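PDB 5GN1: ATP-dependent helicase FUN30 from Saccharomyces cerevisiae S288c, which uses ATP hydrolysis to remodel nucleosomes in heterochromatin organization and DNA repair, promoting end resection at double-strand breaks, and is represented here by its C-terminal ATPase lobe. Local coordinates for residues L193-T196 / I197-K201; M220-T224 / L225-F229; S348-L351 / E352-Y356. All coordinates share one frame; numbering follows the deposited sequence.

Contact 1: L193-T196 / I197-K201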
# COMPACT_ATOMS: atom_id res chain seq x y z
N LEU A 193 0.82 -16.67 5.55
CA LEU A 193 2.24 -16.81 5.26
C LEU A 193 3.11 -16.48 6.47
O LEU A 193 4.10 -17.18 6.73
CB LEU A 193 2.61 -15.93 4.08
CG LEU A 193 4.01 -16.16 3.53
CD1 LEU A 193 4.25 -17.65 3.24
CD2 LEU A 193 4.25 -15.33 2.29
N LEU A 194 2.75 -15.44 7.23
CA LEU A 194 3.54 -15.08 8.41
C LEU A 194 3.51 -16.18 9.47
O LEU A 194 4.52 -16.44 10.13
CB LEU A 194 3.04 -13.75 8.99
CG LEU A 194 3.33 -12.50 8.15
CD1 LEU A 194 2.83 -11.27 8.87
CD2 LEU A 194 4.81 -12.37 7.83
N LYS A 195 2.36 -16.83 9.65
CA LYS A 195 2.28 -17.92 10.61
C LYS A 195 3.22 -19.07 10.23
O LYS A 195 3.93 -19.62 11.08
CB LYS A 195 0.85 -18.43 10.75
CG LYS A 195 0.70 -19.38 11.94
CD LYS A 195 -0.53 -20.26 11.88
CE LYS A 195 -0.34 -21.50 12.76
NZ LYS A 195 0.73 -22.42 12.25
N THR A 196 3.26 -19.43 8.95
CA THR A 196 4.21 -20.44 8.50
C THR A 196 5.65 -20.03 8.80
O THR A 196 6.41 -20.81 9.37
CB THR A 196 4.03 -20.68 7.00
OG1 THR A 196 2.72 -21.20 6.76
CG2 THR A 196 5.07 -21.67 6.51
N ILE A 197 6.03 -18.81 8.42
CA ILE A 197 7.43 -18.38 8.54
C ILE A 197 7.83 -18.26 10.00
O ILE A 197 8.90 -18.72 10.41
CB ILE A 197 7.63 -17.03 7.81
CG1 ILE A 197 7.48 -17.18 6.30
CG2 ILE A 197 8.98 -16.39 8.19
CD1 ILE A 197 7.40 -15.83 5.59
N ILE A 198 6.98 -17.63 10.80
CA ILE A 198 7.38 -17.21 12.14
C ILE A 198 7.08 -18.29 13.18
O ILE A 198 7.91 -18.58 14.03
CB ILE A 198 6.70 -15.87 12.50
CG1 ILE A 198 7.15 -14.78 11.52
CG2 ILE A 198 7.05 -15.45 13.92
CD1 ILE A 198 6.33 -13.50 11.63
N VAL A 199 5.90 -18.91 13.12
CA VAL A 199 5.55 -19.92 14.11
C VAL A 199 6.09 -21.28 13.71
O VAL A 199 6.75 -21.95 14.50
CB VAL A 199 4.02 -19.95 14.32
CG1 VAL A 199 3.66 -20.86 15.49
CG2 VAL A 199 3.50 -18.55 14.58
N ASP A 200 5.84 -21.71 12.47
CA ASP A 200 6.23 -23.06 12.06
C ASP A 200 7.72 -23.16 11.70
O ASP A 200 8.40 -24.10 12.11
CB ASP A 200 5.36 -23.52 10.90
CG ASP A 200 3.88 -23.57 11.25
OD1 ASP A 200 3.56 -23.58 12.45
OD2 ASP A 200 3.05 -23.59 10.32
N LYS A 201 8.24 -22.20 10.94
CA LYS A 201 9.64 -22.22 10.54
C LYS A 201 10.57 -21.52 11.52
O LYS A 201 11.78 -21.73 11.45
CB LYS A 201 9.81 -21.59 9.15
CG LYS A 201 9.19 -22.37 8.01
CD LYS A 201 9.45 -21.69 6.67
CE LYS A 201 8.85 -22.48 5.52
NZ LYS A 201 9.13 -21.85 4.21
O HOH W 1 1.85 -23.72 7.28
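Lys195 and Asp200, five residues apart near the C-terminal end of helix 185-200, form a salt bridge at the exposed side of the last turns. The lysine chain runs out past CG and then bends at its last torsion (chi4 -66°), which brings NZ round to the oxygen end of the carboxylate, a little out of its plane; NZ is 3.1 Å from Asp200 OD1, a weak hydrogen bond, and the other carboxylate oxygen is nearly as close. A water links that second oxygen to Thr196: it lies 2.7 Å from Thr196 OG1 and donates to Asp200 OD2 at 3.3 Å.

Consistent with the five-residue spacing, the helix widens here into a pi-type turn. Lys195 O is gripped twice, by Val199 N at 2.9 Å, well tilted from the carbonyl plane, and by Asp200 N at 3.2 Å, almost in line with the C=O bond. One residue on, Lys201 N reaches Thr196 O at 2.8 Å, again across five residues, whereas Leu193 and Leu194 still bind Ile197 and Ile198 in the regular four-residue pattern.

Apolar packing follows the same turns. Lys195 CG rests 3.9 Å from Val199 CG2, beneath the charged end, and Thr196 CG2 lies beside the extended chain of Lys201. On the inner side, Leu193 CG meets Ile197 CD1 at 4.0 Å as the two side chains cross obliquely. That inner side faces the central parallel sheet: Leu194 and Ile197 pack on Val205 of strand 205-209, Leu193 touches Ile277 of strand 275-278, and Ile198 reaches Ile256 of strand 256-260.

Contact 2: M220-T224 / L225-F229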
# COMPACT_ATOMS: atom_id res chain seq x y z
N MET A 220 -0.43 -1.61 12.25
CA MET A 220 -1.55 -2.02 13.09
C MET A 220 -1.86 -3.50 12.92
O MET A 220 -2.18 -4.18 13.90
CB MET A 220 -2.79 -1.19 12.79
CG MET A 220 -2.62 0.28 13.11
SD MET A 220 -4.23 1.06 13.31
CE MET A 220 -4.77 0.29 14.84
N VAL A 221 -1.76 -4.01 11.69
CA VAL A 221 -1.94 -5.44 11.43
C VAL A 221 -0.96 -6.26 12.28
O VAL A 221 -1.35 -7.23 12.95
CB VAL A 221 -1.76 -5.74 9.93
CG1 VAL A 221 -1.72 -7.25 9.65
CG2 VAL A 221 -2.86 -5.08 9.10
N LEU A 222 0.33 -5.90 12.24
CA LEU A 222 1.32 -6.73 12.93
C LEU A 222 1.13 -6.67 14.44
O LEU A 222 1.31 -7.69 15.12
CB LEU A 222 2.74 -6.30 12.52
CG LEU A 222 3.04 -6.50 11.02
CD1 LEU A 222 4.46 -6.10 10.62
CD2 LEU A 222 2.75 -7.95 10.59
N SER A 223 0.71 -5.51 14.97
CA SER A 223 0.41 -5.40 16.39
C SER A 223 -0.78 -6.27 16.78
O SER A 223 -0.75 -6.95 17.81
CB SER A 223 0.14 -3.93 16.75
OG SER A 223 -0.24 -3.79 18.11
N THR A 224 -1.84 -6.26 15.96
CA THR A 224 -2.96 -7.15 16.20
C THR A 224 -2.50 -8.61 16.21
O THR A 224 -2.99 -9.41 17.01
CB THR A 224 -4.05 -6.94 15.15
OG1 THR A 224 -4.71 -5.69 15.39
CG2 THR A 224 -5.10 -8.07 15.18
N LEU A 225 -1.56 -8.96 15.34
CA LEU A 225 -1.11 -10.35 15.22
C LEU A 225 -0.04 -10.70 16.24
O LEU A 225 0.44 -11.84 16.25
CB LEU A 225 -0.59 -10.62 13.80
CG LEU A 225 -1.60 -10.63 12.63
CD1 LEU A 225 -0.88 -10.70 11.28
CD2 LEU A 225 -2.61 -11.79 12.75
N ASP A 226 0.35 -9.73 17.07
CA ASP A 226 1.31 -9.92 18.16
C ASP A 226 2.71 -10.28 17.64
O ASP A 226 3.45 -11.01 18.30
CB ASP A 226 0.81 -10.98 19.15
CG ASP A 226 1.49 -10.88 20.50
OD1 ASP A 226 1.88 -9.75 20.89
OD2 ASP A 226 1.65 -11.93 21.17
N TYR A 227 3.08 -9.76 16.47
CA TYR A 227 4.43 -9.91 15.94
C TYR A 227 5.18 -8.59 16.12
O TYR A 227 4.75 -7.56 15.59
CB TYR A 227 4.42 -10.27 14.45
CG TYR A 227 3.78 -11.60 14.07
CD1 TYR A 227 4.04 -12.76 14.77
CD2 TYR A 227 2.93 -11.67 12.97
CE1 TYR A 227 3.46 -13.98 14.39
CE2 TYR A 227 2.36 -12.87 12.59
CZ TYR A 227 2.62 -14.02 13.30
OH TYR A 227 2.01 -15.19 12.88
N LYS A 228 6.31 -8.63 16.82
CA LYS A 228 7.19 -7.46 16.86
C LYS A 228 7.78 -7.18 15.49
O LYS A 228 8.03 -8.09 14.69
CB LYS A 228 8.33 -7.66 17.88
CG LYS A 228 7.89 -7.84 19.33
CD LYS A 228 9.11 -8.17 20.23
CE LYS A 228 8.70 -8.71 21.60
NZ LYS A 228 9.90 -9.19 22.41
N PHE A 229 8.02 -5.90 15.21
CA PHE A 229 8.53 -5.51 13.90
C PHE A 229 9.37 -4.25 14.05
O PHE A 229 9.29 -3.53 15.04
CB PHE A 229 7.38 -5.28 12.90
CG PHE A 229 6.54 -4.07 13.23
CD1 PHE A 229 5.46 -4.18 14.10
CD2 PHE A 229 6.84 -2.83 12.69
CE1 PHE A 229 4.71 -3.08 14.44
CE2 PHE A 229 6.09 -1.71 13.01
CZ PHE A 229 5.03 -1.83 13.90
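The first torsions of Leu222 and Phe229 bring the two side chains together. Phe229 holds CG between its own backbone N and carbonyl carbon (chi1 68°), which sets the ring beside the leucine, while Leu222 places CG opposite its carbonyl carbon (chi1 -63°) and so carries CD1 to the phenylalanine. Two parts of the leucine touch the phenylalanine: CD1 lies 3.8 Å from Phe229 CB and close to the root of the ring, and Leu222 CB is 3.8 Å from ring atom CD1. The ring's edge also has Tyr227 O in its plane.

Leu222 makes a second aromatic contact, for its other methyl, CD2, comes up at the edge of the Tyr227 ring, 4.4 Å from Tyr227 CD2. One face of that tyrosine is occupied by Leu225 O, which sits 3.9 Å above the plane over the ring centre. One turn apart, Val221 and Leu225 lie side by side, Val221 CG1 being 3.9 Å from Leu225 CD1, and Leu225 N binds Val221 O in a four-residue helical bond. Thr224 directs its OG1 to Trp181 NE1, outside this turn.

The chain leaves the helix at Asp226, whose phi is positive (65°). Tyr227 N donates to Leu222 O at 3.0 Å, a fairly straight bond across five residues, and Asp226 N to Ser223 O at 3.1 Å, approaching from above the carbonyl plane. These two bonds and the positive phi of Asp226 make a Schellman motif, accompanied by the Leu222-Tyr227 apolar pair; it ends helix 212-224 and turns the chain into the edge strand 229-232 of the RecA-like parallel sheet.

Contact 3: S348-L351 / E352-Y356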
# COMPACT_ATOMS: atom_id res chain seq x y z
N SER A 348 0.35 3.90 -18.26
CA SER A 348 -0.96 4.02 -17.67
C SER A 348 -2.02 3.91 -18.78
O SER A 348 -3.05 3.26 -18.59
CB SER A 348 -1.10 5.35 -16.96
OG SER A 348 -0.35 5.33 -15.80
N ASP A 349 -1.76 4.54 -19.93
CA ASP A 349 -2.68 4.44 -21.06
C ASP A 349 -2.84 2.99 -21.51
O ASP A 349 -3.96 2.52 -21.74
CB ASP A 349 -2.20 5.31 -22.23
CG ASP A 349 -2.43 6.83 -22.00
OD1 ASP A 349 -3.18 7.22 -21.09
OD2 ASP A 349 -1.86 7.63 -22.78
N MET A 350 -1.73 2.26 -21.62
CA MET A 350 -1.78 0.86 -22.04
C MET A 350 -2.54 -0.01 -21.04
O MET A 350 -3.34 -0.87 -21.43
CB MET A 350 -0.38 0.33 -22.25
CG MET A 350 -0.33 -1.18 -22.38
SD MET A 350 1.22 -1.85 -21.77
CE MET A 350 1.04 -1.63 -20.01
N LEU A 351 -2.30 0.18 -19.74
CA LEU A 351 -3.02 -0.59 -18.74
C LEU A 351 -4.51 -0.27 -18.77
O LEU A 351 -5.35 -1.18 -18.66
CB LEU A 351 -2.43 -0.35 -17.35
CG LEU A 351 -1.14 -1.14 -17.13
CD1 LEU A 351 -0.35 -0.66 -15.91
CD2 LEU A 351 -1.48 -2.64 -17.00
N GLU A 352 -4.87 1.01 -18.94
CA GLU A 352 -6.28 1.36 -19.01
C GLU A 352 -6.94 0.73 -20.24
O GLU A 352 -8.10 0.28 -20.17
CB GLU A 352 -6.46 2.88 -19.02
CG GLU A 352 -7.91 3.27 -18.84
CD GLU A 352 -8.19 4.74 -19.07
OE1 GLU A 352 -7.41 5.40 -19.79
OE2 GLU A 352 -9.20 5.22 -18.54
N ASP A 353 -6.24 0.69 -21.33
CA ASP A 353 -6.79 0.09 -22.52
C ASP A 353 -7.05 -1.41 -22.30
O ASP A 353 -8.11 -1.88 -22.59
CB ASP A 353 -5.88 0.27 -23.71
CG ASP A 353 -5.74 1.72 -24.16
OD1 ASP A 353 -6.50 2.55 -23.73
OD2 ASP A 353 -4.85 2.00 -24.92
N ILE A 354 -6.07 -2.13 -21.78
CA ILE A 354 -6.19 -3.57 -21.56
C ILE A 354 -7.38 -3.88 -20.66
O ILE A 354 -8.19 -4.76 -20.94
CB ILE A 354 -4.88 -4.13 -20.99
CG1 ILE A 354 -3.78 -3.99 -22.04
CG2 ILE A 354 -5.04 -5.57 -20.52
CD1 ILE A 354 -2.42 -4.23 -21.50
N ILE A 355 -7.49 -3.13 -19.56
CA ILE A 355 -8.62 -3.31 -18.65
C ILE A 355 -9.94 -3.07 -19.39
O ILE A 355 -10.91 -3.81 -19.21
CB ILE A 355 -8.46 -2.38 -17.44
CG1 ILE A 355 -7.37 -2.94 -16.53
CG2 ILE A 355 -9.77 -2.25 -16.68
CD1 ILE A 355 -6.78 -1.92 -15.60
N TYR A 356 -9.98 -2.04 -20.24
CA TYR A 356 -11.20 -1.71 -20.96
C TYR A 356 -11.54 -2.78 -22.00
O TYR A 356 -12.71 -3.17 -22.12
CB TYR A 356 -11.04 -0.34 -21.63
CG TYR A 356 -12.30 0.15 -22.31
CD1 TYR A 356 -13.37 0.66 -21.57
CD2 TYR A 356 -12.43 0.11 -23.70
CE1 TYR A 356 -14.52 1.12 -22.18
CE2 TYR A 356 -13.58 0.57 -24.32
CZ TYR A 356 -14.62 1.07 -23.56
OH TYR A 356 -15.77 1.53 -24.17
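The C-terminal helix 345-359 carries this contact over two successive turns, in which Met350 and Ile354 form the apolar pair. They lie side by side and point the same way, with Met350 CG 3.8 Å from Ile354 CD1. The methionine sends CG opposite its backbone N (chi1 167°), up the helix toward the isoleucine; Ile354 in turn leans its CG1 branch over Met350 O, 3.2 Å away.

Regular four-residue bonds hold the backbone, from Glu352 N to Ser348 O at 2.9 Å through to Ile355 N on Leu351 O at 3.0 Å, the latter nearly straight at 172°. This last helix of the modelled chain packs against helices 60-82, 100-110 and 315-322: Ile354 touches Leu322 while Ile355 reaches Leu107 and Ile70.

Acidic groups line another side. Asp353 keeps CG beside its own N, which lays the flat face of the carboxylate over Asp349 O, 3.1 Å from Asp353 CG. Asp353 OD1 takes a salt bridge from Lys77 of helix 60-82. An alanine here would remove the carboxylate and is likely to leave Lys77 without this counter-charge. Asp349 OD1 and Glu352 OE1 stand 4.8 Å apart, and each carboxylate has a partner of its own, Ser100 OG for Asp349 and His76 ND1 for Glu352.

In the fold
Contacts 1 and 2 are neighbours in the RecA-like lobe, with centres 14 Å apart, and they touch directly. Tyr227 beyond the end of helix 212-224 packs on helix 185-200, with Tyr227 OH 3.6 Å from Lys195 CA, and Leu194 CD1 lies 3.7 Å from Leu222 CD2. Both contacts also lean on Ile256 of strand 256-260, so the two helix ends and one strand share an apolar cluster. Contact 3 stands apart: its centre is about 37 Å from each of the others, its nearest atoms about 24 Å from contact 1 and 25 Å from contact 2, and it lies across the chain's centre from contact 2.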